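Local coordinates for protein DNA polymerase beta (PDB 4P4M) that adds deoxynucleotides to a DNA primer against a template as a family X polymerase and probably fills gaps during base excision repair, at residues A215-V224 with A238-G246; Y308-L318 with G343-V354. One frame throughout, in Å; residues are numbered along the deposited sequence.

Contact 1 (A215-V224 with A238-G246); sequences AATGVLGHFV and AQGPLKYMG. With nucleotides of chain C.
In the palm of this family X polymerase, helix 219-229 packs on the back of a beta hairpin, 238-239 with 243-248, whose turn grips the DNA backbone. Leu-220 makes the largest apolar contact of the helix with the hairpin. Its CG stands anti to the backbone N (chi1 -179°), which carries CD2 across to the turn, 3.6 Å from Gly-240 O and 3.6 Å from Lys-243 N. A leucine suits this buried place, where it also packs on Tyr-244 CB and on Ile-274 of strand 270-277. One turn on, Val-224 sets CG2 over a face of the Tyr-244 ring, a CH-pi contact of 4.1 Å to the centroid, while its CG1, above the same face but displaced outward, comes to Tyr-244 CE1. The extended Gln-239 brings its amide from the opposite direction to Val-224, and a water links Gln-239 NE2 to Gly-221 O. Small Ala-215 fits close to the turn, its CB 3.8 Å from Leu-242 CD2. Beside it a second water donates to both Ala-215 O and Pro-241 O, joining backbones where no direct hydrogen bond does. Gly-240, having no side chain, lets OP1 of DT5 of chain C come to 3.1 Å from its C. Leu-242 N donates to DT5 OP1 at 2.9 Å, and Lys-243 N bonds the same oxygen. Gln-239 N serves the next phosphate, 2.9 Å from DG6 of chain C OP1 and nearly straight at 169°.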
loop_
_atom_site.group_PDB
_atom_site.type_symbol
_atom_site.label_atom_id
_atom_site.label_comp_id
_atom_site.label_asym_id
_atom_site.label_seq_id
_atom_site.Cartn_x
_atom_site.Cartn_y
_atom_site.Cartn_z
ATOM N N ALA A 215 -4.889 0.134 15.533
ATOM C CA ALA A 215 -4.383 1.405 15.022
ATOM C C ALA A 215 -4.347 2.472 16.108
ATOM O O ALA A 215 -3.520 3.381 16.050
ATOM C CB ALA A 215 -5.207 1.884 13.822
ATOM N N ALA A 216 -5.214 2.344 17.113
ATOM C CA ALA A 216 -5.285 3.349 18.179
ATOM C C ALA A 216 -4.116 3.280 19.165
ATOM O O ALA A 216 -3.924 4.190 19.970
ATOM C CB ALA A 216 -6.629 3.256 18.924
ATOM N N THR A 217 -3.336 2.205 19.106
ATOM C CA THR A 217 -2.165 2.046 19.972
ATOM C C THR A 217 -0.946 2.875 19.515
ATOM O O THR A 217 0.047 2.973 20.241
ATOM C CB THR A 217 -1.719 0.560 20.071
ATOM O OG1 THR A 217 -1.207 0.117 18.800
ATOM C CG2 THR A 217 -2.872 -0.336 20.495
ATOM N N GLY A 218 -1.018 3.458 18.319
ATOM C CA GLY A 218 0.101 4.198 17.749
ATOM C C GLY A 218 1.236 3.304 17.247
ATOM O O GLY A 218 2.347 3.773 16.986
ATOM N N VAL A 219 0.971 2.011 17.105
ATOM C CA VAL A 219 2.040 1.068 16.759
ATOM C C VAL A 219 2.689 1.322 15.384
ATOM O O VAL A 219 3.904 1.163 15.227
ATOM C CB VAL A 219 1.603 -0.428 16.910
ATOM C CG1 VAL A 219 0.517 -0.783 15.916
ATOM C CG2 VAL A 219 2.810 -1.354 16.730
ATOM N N LEU A 220 1.904 1.714 14.386
ATOM C CA LEU A 220 2.511 1.960 13.071
ATOM C C LEU A 220 3.556 3.075 13.185
ATOM O O LEU A 220 4.662 2.986 12.632
ATOM C CB LEU A 220 1.449 2.308 12.020
ATOM C CG LEU A 220 2.012 2.564 10.605
ATOM C CD1 LEU A 220 2.823 1.351 10.118
ATOM C CD2 LEU A 220 0.891 2.902 9.623
ATOM N N GLY A 221 3.199 4.124 13.915
ATOM C CA GLY A 221 4.085 5.255 14.119
ATOM C C GLY A 221 5.343 4.879 14.886
ATOM O O GLY A 221 6.420 5.391 14.593
ATOM N N HIS A 222 5.211 3.989 15.869
ATOM C CA HIS A 222 6.374 3.495 16.605
ATOM C C HIS A 222 7.328 2.704 15.705
ATOM O O HIS A 222 8.557 2.841 15.812
ATOM C CB HIS A 222 5.941 2.620 17.795
ATOM C CG HIS A 222 5.170 3.363 18.845
ATOM N ND1 HIS A 222 5.415 4.683 19.154
ATOM C CD2 HIS A 222 4.160 2.965 19.655
ATOM C CE1 HIS A 222 4.586 5.068 20.113
ATOM N NE2 HIS A 222 3.818 4.046 20.434
ATOM N N PHE A 223 6.764 1.862 14.838
ATOM C CA PHE A 223 7.563 1.066 13.899
ATOM C C PHE A 223 8.285 1.984 12.899
ATOM O O PHE A 223 9.476 1.810 12.607
ATOM C CB PHE A 223 6.652 0.052 13.179
ATOM C CG PHE A 223 7.378 -0.905 12.255
ATOM C CD1 PHE A 223 8.494 -1.613 12.688
ATOM C CD2 PHE A 223 6.908 -1.127 10.962
ATOM C CE1 PHE A 223 9.142 -2.510 11.837
ATOM C CE2 PHE A 223 7.547 -2.022 10.117
ATOM C CZ PHE A 223 8.661 -2.718 10.557
ATOM N N VAL A 224 7.561 2.972 12.387
ATOM C CA VAL A 224 8.144 3.954 11.466
ATOM C C VAL A 224 9.298 4.735 12.112
ATOM O O VAL A 224 10.365 4.883 11.508
ATOM C CB VAL A 224 7.057 4.914 10.909
ATOM C CG1 VAL A 224 7.698 6.113 10.196
ATOM C CG2 VAL A 224 6.136 4.141 9.950
ATOM N N ALA A 238 3.303 10.211 2.801
ATOM C CA ALA A 238 2.047 10.334 3.549
ATOM C C ALA A 238 2.063 9.353 4.719
ATOM O O ALA A 238 2.632 8.259 4.615
ATOM C CB ALA A 238 0.837 10.058 2.640
ATOM N N GLN A 239 1.440 9.737 5.828
ATOM C CA GLN A 239 1.389 8.859 6.999
ATOM C C GLN A 239 0.177 9.134 7.881
ATOM O O GLN A 239 -0.083 10.279 8.251
ATOM C CB GLN A 239 2.678 8.986 7.830
ATOM C CG GLN A 239 2.679 8.138 9.124
ATOM C CD GLN A 239 4.001 8.233 9.883
ATOM O OE1 GLN A 239 4.939 8.893 9.433
ATOM N NE2 GLN A 239 4.084 7.560 11.034
ATOM N N GLY A 240 -0.556 8.075 8.211
ATOM C CA GLY A 240 -1.646 8.130 9.175
ATOM C C GLY A 240 -1.572 6.880 10.044
ATOM O O GLY A 240 -0.578 6.155 10.003
ATOM N N PRO A 241 -2.621 6.615 10.833
ATOM C CA PRO A 241 -2.550 5.466 11.751
ATOM C C PRO A 241 -2.698 4.093 11.080
ATOM O O PRO A 241 -2.400 3.086 11.730
ATOM C CB PRO A 241 -3.716 5.712 12.722
ATOM C CG PRO A 241 -4.642 6.627 12.024
ATOM C CD PRO A 241 -3.838 7.425 11.020
ATOM N N LEU A 242 -3.152 4.053 9.826
ATOM C CA LEU A 242 -3.351 2.789 9.111
ATOM C C LEU A 242 -2.365 2.546 7.961
ATOM O O LEU A 242 -2.085 1.388 7.606
ATOM C CB LEU A 242 -4.762 2.750 8.511
ATOM C CG LEU A 242 -5.932 2.694 9.489
ATOM C CD1 LEU A 242 -7.228 3.076 8.776
ATOM C CD2 LEU A 242 -6.027 1.298 10.110
ATOM N N LYS A 243 -1.873 3.634 7.366
ATOM C CA LYS A 243 -1.101 3.550 6.129
ATOM C C LYS A 243 0.106 4.494 6.131
ATOM O O LYS A 243 -0.016 5.689 6.431
ATOM C CB LYS A 243 -2.020 3.846 4.935
ATOM C CG LYS A 243 -1.340 3.976 3.556
ATOM C CD LYS A 243 -2.459 4.249 2.538
ATOM C CE LYS A 243 -1.993 4.786 1.215
ATOM N NZ LYS A 243 -3.167 5.340 0.448
ATOM N N TYR A 244 1.271 3.945 5.795
ATOM C CA TYR A 244 2.496 4.730 5.665
ATOM C C TYR A 244 3.022 4.593 4.225
ATOM O O TYR A 244 3.037 3.491 3.678
ATOM C CB TYR A 244 3.580 4.241 6.650
ATOM C CG TYR A 244 4.931 4.872 6.349
ATOM C CD1 TYR A 244 5.280 6.112 6.884
ATOM C CD2 TYR A 244 5.834 4.248 5.498
ATOM C CE1 TYR A 244 6.501 6.700 6.585
ATOM C CE2 TYR A 244 7.060 4.833 5.190
ATOM C CZ TYR A 244 7.383 6.059 5.740
ATOM O OH TYR A 244 8.600 6.642 5.432
ATOM N N MET A 245 3.435 5.706 3.619
ATOM C CA MET A 245 4.092 5.687 2.308
ATOM C C MET A 245 5.353 6.550 2.379
ATOM O O MET A 245 5.266 7.740 2.690
ATOM C CB MET A 245 3.166 6.263 1.224
ATOM C CG MET A 245 1.889 5.466 0.972
ATOM S SD MET A 245 0.651 6.415 0.040
ATOM C CE MET A 245 1.622 7.048 -1.327
ATOM N N GLY A 246 6.510 5.958 2.078
ATOM C CA GLY A 246 7.776 6.678 2.107
ATOM C C GLY A 246 8.868 6.040 1.256
ATOM O O GLY A 246 8.590 5.189 0.404
ATOM P P DT C 5 -4.702 6.548 6.990
ATOM O OP1 DT C 5 -3.556 6.018 7.761
ATOM O OP2 DT C 5 -5.974 6.920 7.678
ATOM O "O5'" DT C 5 -4.200 7.849 6.187
ATOM C "C5'" DT C 5 -2.938 7.792 5.485
ATOM C "C4'" DT C 5 -2.674 9.100 4.728
ATOM O "O4'" DT C 5 -3.672 9.227 3.674
ATOM C "C3'" DT C 5 -2.679 10.424 5.511
ATOM O "O3'" DT C 5 -1.466 11.083 5.108
ATOM C "C2'" DT C 5 -3.968 11.112 5.048
ATOM C "C1'" DT C 5 -4.092 10.586 3.623
ATOM N N1 DT C 5 -5.458 10.543 2.992
ATOM C C2 DT C 5 -5.578 11.012 1.700
ATOM O O2 DT C 5 -4.650 11.495 1.082
ATOM N N3 DT C 5 -6.830 10.921 1.156
ATOM C C4 DT C 5 -7.951 10.404 1.773
ATOM O O4 DT C 5 -9.032 10.363 1.194
ATOM C C5 DT C 5 -7.766 9.916 3.122
ATOM C C7 DT C 5 -8.937 9.341 3.864
ATOM C C6 DT C 5 -6.540 10.003 3.673
ATOM P P DG C 6 -1.019 12.496 5.728
ATOM O OP1 DG C 6 0.451 12.514 5.750
ATOM O OP2 DG C 6 -1.797 12.749 6.963
ATOM O "O5'" DG C 6 -1.546 13.558 4.654
ATOM C "C5'" DG C 6 -0.975 13.561 3.342
ATOM C "C4'" DG C 6 -1.483 14.758 2.554
ATOM O "O4'" DG C 6 -2.832 14.492 2.089
ATOM C "C3'" DG C 6 -1.577 16.051 3.354
ATOM O "O3'" DG C 6 -1.223 17.137 2.509
ATOM C "C2'" DG C 6 -3.047 16.108 3.761
ATOM C "C1'" DG C 6 -3.700 15.524 2.517
ATOM N N9 DG C 6 -5.012 14.924 2.733
ATOM C C8 DG C 6 -5.445 14.238 3.842
ATOM N N7 DG C 6 -6.673 13.813 3.738
ATOM C C5 DG C 6 -7.071 14.229 2.476
ATOM C C6 DG C 6 -8.306 14.059 1.812
ATOM O O6 DG C 6 -9.318 13.472 2.228
ATOM N N1 DG C 6 -8.295 14.648 0.544
ATOM C C2 DG C 6 -7.226 15.316 -0.002
ATOM N N2 DG C 6 -7.393 15.821 -1.237
ATOM N N3 DG C 6 -6.066 15.481 0.617
ATOM C C4 DG C 6 -6.065 14.916 1.847
ATOM P P DC C 4 -10.048 3.068 4.743
ATOM O OP1 DC C 4 -9.894 2.339 6.023
ATOM O OP2 DC C 4 -11.163 4.028 4.563
ATOM O "O5'" DC C 4 -8.695 3.864 4.446
ATOM C "C5'" DC C 4 -7.442 3.174 4.384
ATOM C "C4'" DC C 4 -6.289 4.160 4.347
ATOM O "O4'" DC C 4 -6.230 4.744 3.013
ATOM C "C3'" DC C 4 -6.368 5.318 5.340
ATOM O "O3'" DC C 4 -5.035 5.494 5.828
ATOM C "C2'" DC C 4 -6.887 6.485 4.487
ATOM C "C1'" DC C 4 -6.377 6.144 3.078
ATOM N N1 DC C 4 -7.311 6.527 1.956
ATOM C C2 DC C 4 -6.775 7.173 0.840
ATOM O O2 DC C 4 -5.559 7.408 0.828
ATOM N N3 DC C 4 -7.592 7.531 -0.187
ATOM C C4 DC C 4 -8.896 7.252 -0.122
ATOM N N4 DC C 4 -9.655 7.625 -1.167
ATOM C C5 DC C 4 -9.472 6.594 1.014
ATOM C C6 DC C 4 -8.653 6.244 2.022
HETATM O O HOH W 1 -1.216 3.014 14.202
HETATM O O HOH W 2 6.266 7.920 13.087
#

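Contact 2 (Y308-L318 with G343-V354). With nucleotides of chain C.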
loop_
_atom_site.group_PDB
_atom_site.type_symbol
_atom_site.label_atom_id
_atom_site.label_comp_id
_atom_site.label_asym_id
_atom_site.label_seq_id
_atom_site.Cartn_x
_atom_site.Cartn_y
_atom_site.Cartn_z
ATOM N N TYR A 308 -22.547 -9.562 -1.965
ATOM C CA TYR A 308 -21.487 -9.333 -0.987
ATOM C C TYR A 308 -20.741 -8.018 -1.217
ATOM O O TYR A 308 -20.752 -7.465 -2.326
ATOM C CB TYR A 308 -20.446 -10.458 -1.033
ATOM C CG TYR A 308 -20.941 -11.799 -0.540
ATOM C CD1 TYR A 308 -21.608 -12.665 -1.394
ATOM C CD2 TYR A 308 -20.721 -12.205 0.778
ATOM C CE1 TYR A 308 -22.062 -13.903 -0.950
ATOM C CE2 TYR A 308 -21.167 -13.447 1.230
ATOM C CZ TYR A 308 -21.837 -14.284 0.361
ATOM O OH TYR A 308 -22.288 -15.514 0.793
ATOM N N LEU A 309 -20.096 -7.547 -0.150
ATOM C CA LEU A 309 -19.065 -6.508 -0.208
ATOM C C LEU A 309 -17.719 -7.153 0.141
ATOM O O LEU A 309 -17.591 -7.784 1.193
ATOM C CB LEU A 309 -19.354 -5.407 0.819
ATOM C CG LEU A 309 -18.196 -4.430 1.090
ATOM C CD1 LEU A 309 -18.027 -3.489 -0.086
ATOM C CD2 LEU A 309 -18.423 -3.642 2.394
ATOM N N LEU A 310 -16.736 -7.012 -0.745
ATOM C CA LEU A 310 -15.367 -7.482 -0.486
ATOM C C LEU A 310 -14.386 -6.300 -0.426
ATOM O O LEU A 310 -14.330 -5.473 -1.352
ATOM C CB LEU A 310 -14.924 -8.459 -1.578
ATOM C CG LEU A 310 -13.504 -9.033 -1.451
ATOM C CD1 LEU A 310 -13.387 -9.870 -0.170
ATOM C CD2 LEU A 310 -13.119 -9.872 -2.680
ATOM N N ASN A 311 -13.625 -6.217 0.662
ATOM C CA ASN A 311 -12.522 -5.256 0.776
ATOM C C ASN A 311 -11.377 -5.881 1.585
ATOM O O ASN A 311 -11.390 -7.091 1.837
ATOM C CB ASN A 311 -13.004 -3.913 1.376
ATOM C CG ASN A 311 -13.619 -4.075 2.757
ATOM O OD1 ASN A 311 -13.236 -4.969 3.508
ATOM N ND2 ASN A 311 -14.588 -3.212 3.095
ATOM N N GLU A 312 -10.380 -5.088 1.978
ATOM C CA GLU A 312 -9.252 -5.667 2.715
ATOM C C GLU A 312 -9.640 -6.132 4.113
ATOM O O GLU A 312 -8.956 -6.977 4.703
ATOM C CB GLU A 312 -8.055 -4.701 2.802
ATOM C CG GLU A 312 -8.369 -3.335 3.433
ATOM C CD GLU A 312 -8.682 -2.268 2.388
ATOM O OE1 GLU A 312 -9.542 -2.504 1.505
ATOM O OE2 GLU A 312 -8.050 -1.189 2.445
ATOM N N TYR A 313 -10.735 -5.582 4.635
ATOM C CA TYR A 313 -11.135 -5.841 6.015
ATOM C C TYR A 313 -11.996 -7.089 6.183
ATOM O O TYR A 313 -12.040 -7.675 7.272
ATOM C CB TYR A 313 -11.845 -4.620 6.600
ATOM C CG TYR A 313 -10.994 -3.374 6.540
ATOM C CD1 TYR A 313 -9.787 -3.309 7.226
ATOM C CD2 TYR A 313 -11.392 -2.262 5.798
ATOM C CE1 TYR A 313 -8.988 -2.169 7.167
ATOM C CE2 TYR A 313 -10.600 -1.118 5.742
ATOM C CZ TYR A 313 -9.403 -1.080 6.438
ATOM O OH TYR A 313 -8.597 0.047 6.415
ATOM N N GLY A 314 -12.677 -7.506 5.116
ATOM C CA GLY A 314 -13.484 -8.718 5.223
ATOM C C GLY A 314 -14.369 -9.002 4.025
ATOM O O GLY A 314 -14.361 -8.251 3.045
ATOM N N LEU A 315 -15.103 -10.111 4.106
ATOM C CA LEU A 315 -16.135 -10.466 3.132
ATOM C C LEU A 315 -17.464 -10.335 3.862
ATOM O O LEU A 315 -17.679 -11.020 4.867
ATOM C CB LEU A 315 -15.932 -11.915 2.642
ATOM C CG LEU A 315 -16.980 -12.524 1.695
ATOM C CD1 LEU A 315 -17.015 -11.781 0.341
ATOM C CD2 LEU A 315 -16.732 -14.018 1.478
ATOM N N PHE A 316 -18.351 -9.454 3.381
ATOM C CA PHE A 316 -19.572 -9.113 4.128
ATOM C C PHE A 316 -20.826 -9.422 3.303
ATOM O O PHE A 316 -20.939 -8.989 2.161
ATOM C CB PHE A 316 -19.555 -7.619 4.525
ATOM C CG PHE A 316 -18.329 -7.216 5.303
ATOM C CD1 PHE A 316 -18.278 -7.395 6.679
ATOM C CD2 PHE A 316 -17.218 -6.685 4.651
ATOM C CE1 PHE A 316 -17.134 -7.043 7.401
ATOM C CE2 PHE A 316 -16.073 -6.327 5.356
ATOM C CZ PHE A 316 -16.027 -6.504 6.735
ATOM N N LYS A 317 -21.756 -10.182 3.882
ATOM C CA LYS A 317 -22.954 -10.602 3.159
ATOM C C LYS A 317 -24.068 -9.589 3.369
ATOM O O LYS A 317 -24.667 -9.532 4.444
ATOM C CB LYS A 317 -23.405 -12.000 3.617
ATOM C CG LYS A 317 -24.472 -12.652 2.695
ATOM C CD LYS A 317 -24.766 -14.084 3.162
ATOM C CE LYS A 317 -25.882 -14.731 2.353
ATOM N NZ LYS A 317 -25.535 -14.851 0.928
ATOM N N LEU A 318 -24.338 -8.794 2.335
ATOM C CA LEU A 318 -25.275 -7.676 2.448
ATOM C C LEU A 318 -26.720 -8.098 2.209
ATOM O O LEU A 318 -27.641 -7.498 2.762
ATOM C CB LEU A 318 -24.892 -6.544 1.485
ATOM C CG LEU A 318 -23.463 -5.983 1.582
ATOM C CD1 LEU A 318 -23.260 -4.826 0.611
ATOM C CD2 LEU A 318 -23.131 -5.547 3.009
ATOM N N GLY A 343 -9.788 1.115 10.700
ATOM C CA GLY A 343 -9.519 -0.247 10.249
ATOM C C GLY A 343 -10.490 -1.307 10.748
ATOM O O GLY A 343 -10.262 -2.500 10.545
ATOM N N VAL A 344 -11.566 -0.872 11.407
ATOM C CA VAL A 344 -12.551 -1.777 12.012
ATOM C C VAL A 344 -13.948 -1.453 11.479
ATOM O O VAL A 344 -14.397 -0.304 11.551
ATOM C CB VAL A 344 -12.561 -1.632 13.571
ATOM C CG1 VAL A 344 -13.617 -2.557 14.214
ATOM C CG2 VAL A 344 -11.174 -1.911 14.151
ATOM N N PRO A 345 -14.647 -2.458 10.927
ATOM C CA PRO A 345 -16.019 -2.201 10.454
ATOM C C PRO A 345 -16.944 -1.806 11.604
ATOM O O PRO A 345 -16.849 -2.381 12.701
ATOM C CB PRO A 345 -16.463 -3.568 9.895
ATOM C CG PRO A 345 -15.163 -4.293 9.568
ATOM C CD PRO A 345 -14.211 -3.842 10.665
ATOM N N LYS A 346 -17.818 -0.833 11.367
ATOM C CA LYS A 346 -18.863 -0.491 12.337
ATOM C C LYS A 346 -19.726 -1.716 12.615
ATOM O O LYS A 346 -19.831 -2.605 11.771
ATOM C CB LYS A 346 -19.703 0.689 11.821
ATOM C CG LYS A 346 -18.871 1.965 11.622
ATOM C CD LYS A 346 -19.726 3.220 11.515
ATOM C CE LYS A 346 -20.529 3.450 12.795
ATOM N NZ LYS A 346 -21.421 4.640 12.690
ATOM N N ASP A 347 -20.321 -1.784 13.804
ATOM C CA ASP A 347 -21.053 -2.979 14.226
ATOM C C ASP A 347 -22.087 -3.487 13.210
ATOM O O ASP A 347 -22.227 -4.697 13.009
ATOM C CB ASP A 347 -21.735 -2.747 15.580
ATOM C CG ASP A 347 -20.764 -2.832 16.751
ATOM O OD1 ASP A 347 -19.587 -3.228 16.559
ATOM O OD2 ASP A 347 -21.187 -2.506 17.876
ATOM N N GLU A 348 -22.806 -2.570 12.574
ATOM C CA GLU A 348 -23.843 -2.960 11.621
ATOM C C GLU A 348 -23.265 -3.730 10.425
ATOM O O GLU A 348 -23.904 -4.641 9.884
ATOM C CB GLU A 348 -24.621 -1.732 11.145
ATOM C CG GLU A 348 -25.920 -2.070 10.433
ATOM C CD GLU A 348 -26.944 -0.953 10.531
ATOM O OE1 GLU A 348 -26.643 0.079 11.171
ATOM O OE2 GLU A 348 -28.051 -1.110 9.972
ATOM N N LEU A 349 -22.049 -3.372 10.033
ATOM C CA LEU A 349 -21.350 -4.074 8.957
ATOM C C LEU A 349 -20.638 -5.328 9.480
ATOM O O LEU A 349 -20.668 -6.394 8.850
ATOM C CB LEU A 349 -20.369 -3.119 8.274
ATOM C CG LEU A 349 -19.543 -3.640 7.095
ATOM C CD1 LEU A 349 -20.451 -4.247 6.010
ATOM C CD2 LEU A 349 -18.687 -2.514 6.505
ATOM N N GLU A 350 -20.016 -5.217 10.648
ATOM C CA GLU A 350 -19.356 -6.372 11.256
ATOM C C GLU A 350 -20.325 -7.546 11.427
ATOM O O GLU A 350 -19.938 -8.703 11.254
ATOM C CB GLU A 350 -18.698 -5.978 12.592
ATOM C CG GLU A 350 -17.923 -7.095 13.290
ATOM C CD GLU A 350 -16.722 -7.617 12.495
ATOM O OE1 GLU A 350 -16.036 -6.825 11.798
ATOM O OE2 GLU A 350 -16.456 -8.833 12.584
ATOM N N ASP A 351 -21.587 -7.252 11.741
ATOM C CA ASP A 351 -22.606 -8.292 11.893
ATOM C C ASP A 351 -22.815 -9.105 10.610
ATOM O O ASP A 351 -23.320 -10.234 10.658
ATOM C CB ASP A 351 -23.953 -7.689 12.316
ATOM C CG ASP A 351 -23.964 -7.216 13.758
ATOM O OD1 ASP A 351 -23.146 -7.708 14.563
ATOM O OD2 ASP A 351 -24.807 -6.352 14.085
ATOM N N LYS A 352 -22.449 -8.521 9.472
ATOM C CA LYS A 352 -22.612 -9.178 8.167
ATOM C C LYS A 352 -21.410 -10.032 7.764
ATOM O O LYS A 352 -21.436 -10.685 6.716
ATOM C CB LYS A 352 -22.843 -8.138 7.065
ATOM C CG LYS A 352 -23.971 -7.139 7.336
ATOM C CD LYS A 352 -25.323 -7.807 7.297
ATOM C CE LYS A 352 -26.447 -6.779 7.197
ATOM N NZ LYS A 352 -26.646 -6.069 8.485
ATOM N N ARG A 353 -20.357 -10.027 8.580
ATOM C CA ARG A 353 -19.113 -10.697 8.203
ATOM C C ARG A 353 -19.279 -12.205 8.019
ATOM O O ARG A 353 -19.867 -12.888 8.862
ATOM C CB ARG A 353 -17.997 -10.444 9.237
ATOM C CG ARG A 353 -16.676 -11.190 8.894
ATOM C CD ARG A 353 -15.613 -11.099 10.022
ATOM N NE ARG A 353 -15.232 -9.713 10.301
ATOM C CZ ARG A 353 -14.288 -9.045 9.645
ATOM N NH1 ARG A 353 -13.615 -9.634 8.662
ATOM N NH2 ARG A 353 -14.018 -7.785 9.969
ATOM N N VAL A 354 -18.753 -12.719 6.910
ATOM C CA VAL A 354 -18.548 -14.153 6.761
ATOM C C VAL A 354 -17.086 -14.411 7.111
ATOM O O VAL A 354 -16.177 -14.002 6.373
ATOM C CB VAL A 354 -18.818 -14.637 5.322
ATOM C CG1 VAL A 354 -18.390 -16.106 5.152
ATOM C CG2 VAL A 354 -20.287 -14.445 4.966
ATOM P P DA C 3 -14.726 0.262 1.192
ATOM O OP1 DA C 3 -15.032 -0.472 2.443
ATOM O OP2 DA C 3 -15.587 1.385 0.752
ATOM O "O5'" DA C 3 -13.249 0.852 1.286
ATOM C "C5'" DA C 3 -12.157 -0.007 1.603
ATOM C "C4'" DA C 3 -10.889 0.821 1.665
ATOM O "O4'" DA C 3 -10.521 1.239 0.326
ATOM C "C3'" DA C 3 -11.029 2.087 2.506
ATOM O "O3'" DA C 3 -10.106 1.970 3.566
ATOM C "C2'" DA C 3 -10.617 3.214 1.561
ATOM C "C1'" DA C 3 -9.910 2.503 0.408
ATOM N N9 DA C 3 -10.102 3.225 -0.848
ATOM C C8 DA C 3 -11.292 3.437 -1.490
ATOM N N7 DA C 3 -11.178 4.138 -2.597
ATOM C C5 DA C 3 -9.822 4.412 -2.682
ATOM C C6 DA C 3 -9.063 5.132 -3.624
ATOM N N6 DA C 3 -9.600 5.723 -4.708
ATOM N N1 DA C 3 -7.730 5.225 -3.405
ATOM C C2 DA C 3 -7.204 4.639 -2.317
ATOM N N3 DA C 3 -7.821 3.945 -1.361
ATOM C C4 DA C 3 -9.142 3.862 -1.605
ATOM P P DT C 2 -17.704 -2.286 -4.353
ATOM O OP1 DT C 2 -18.327 -3.411 -3.618
ATOM O OP2 DT C 2 -18.538 -1.176 -4.872
ATOM O "O5'" DT C 2 -16.577 -1.629 -3.437
ATOM C "C5'" DT C 2 -15.649 -2.490 -2.779
ATOM C "C4'" DT C 2 -14.511 -1.659 -2.220
ATOM O "O4'" DT C 2 -13.703 -1.133 -3.306
ATOM C "C3'" DT C 2 -14.926 -0.458 -1.358
ATOM O "O3'" DT C 2 -14.626 -0.818 0.001
ATOM C "C2'" DT C 2 -14.054 0.686 -1.882
ATOM C "C1'" DT C 2 -13.020 -0.032 -2.757
ATOM N N1 DT C 2 -12.403 0.828 -3.826
ATOM C C2 DT C 2 -11.023 0.919 -3.887
ATOM O O2 DT C 2 -10.263 0.337 -3.136
ATOM N N3 DT C 2 -10.539 1.726 -4.874
ATOM C C4 DT C 2 -11.274 2.438 -5.797
ATOM O O4 DT C 2 -10.715 3.137 -6.639
ATOM C C5 DT C 2 -12.707 2.304 -5.693
ATOM C C7 DT C 2 -13.603 3.049 -6.653
ATOM C C6 DT C 2 -13.202 1.520 -4.723
ATOM P P DC C 4 -10.048 3.068 4.743
ATOM O OP1 DC C 4 -9.894 2.339 6.023
ATOM O OP2 DC C 4 -11.163 4.028 4.563
ATOM O "O5'" DC C 4 -8.695 3.864 4.446
ATOM C "C5'" DC C 4 -7.442 3.174 4.384
ATOM C "C4'" DC C 4 -6.289 4.160 4.347
ATOM O "O4'" DC C 4 -6.230 4.744 3.013
ATOM C "C3'" DC C 4 -6.368 5.318 5.340
ATOM O "O3'" DC C 4 -5.035 5.494 5.828
ATOM C "C2'" DC C 4 -6.887 6.485 4.487
ATOM C "C1'" DC C 4 -6.377 6.144 3.078
ATOM N N1 DC C 4 -7.311 6.527 1.956
ATOM C C2 DC C 4 -6.775 7.173 0.840
ATOM O O2 DC C 4 -5.559 7.408 0.828
ATOM N N3 DC C 4 -7.592 7.531 -0.187
ATOM C C4 DC C 4 -8.896 7.252 -0.122
ATOM N N4 DC C 4 -9.655 7.625 -1.167
ATOM C C5 DC C 4 -9.472 6.594 1.014
ATOM C C6 DC C 4 -8.653 6.244 2.022
HETATM O O HOH W 3 -14.406 -11.747 6.380
#
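A single beta bridge joins Phe-316 to Arg-353, their CA atoms 4.4 Å apart, with Val-354 N bonded to Leu-315 O at 2.9 Å and Lys-317 N to Lys-352 O at 2.9 Å. Around this bridge the Phe-316 ring is the hub. With CG beside its own backbone N (chi1 -55°), the ring meets Leu-349, which crosses it at about a right angle and lays CG over one face, 4.1 Å from the centroid. Pro-345 CG reaches Phe-316 CZ at 3.7 Å; a flat phenyl can offer a face to aliphatic Leu-349 and still have its far carbons for Pro-345 and Arg-353. Phe-316 CE1 sits over the centre of the Arg-353 guanidinium, the two planes 63° apart. Arg-353, bent at chi3, brings NH1 to Tyr-313 O at 2.9 Å, in the carbonyl plane and on a lone pair. Glu-350 takes NE and NH2 side-on, one to each carboxylate oxygen, and so helps fix the guanidinium's rotation. This is the thumb of the polymerase, where hairpin 308-317 carries the DNA-facing turn. In that turn Asn-311 OD1 accepts from Tyr-313 N, an Asx turn, and also from Gly-314 N, leaving ND2 to donate to DA3 of chain C OP1. Gly-343 lies over a face of the Tyr-313 ring, its carbonyl O 3.4 Å from CD1. At the far end of that ring, Tyr-313 OH bonds DC4 of chain C OP1 at 2.7 Å.

Contacts 1 and 2, one in the palm and one in the thumb, have centres about 23 Å apart. They meet at Leu-242, whose CD1 packs 3.8 Å from Gly-343 N and 4.1 Å from Tyr-313 OH. The hairpin turns in both contacts meet the same DNA strand, chain C: 308-318 reaches DT2, DA3 and DC4, and 238-246 takes over at DC4, DT5 and DG6, giving contacts along five consecutive nucleotides, mostly to the sugar-phosphate backbone. Neither contact contains nucleotide-pocket residues. The Lys-243 side chain lies about 9 Å from the bound dideoxythymidine triphosphate and about 9 Å from those of the magnesium ligands Asp-196 and Asp-198; that of Tyr-313 is about 12 Å from the nucleotide.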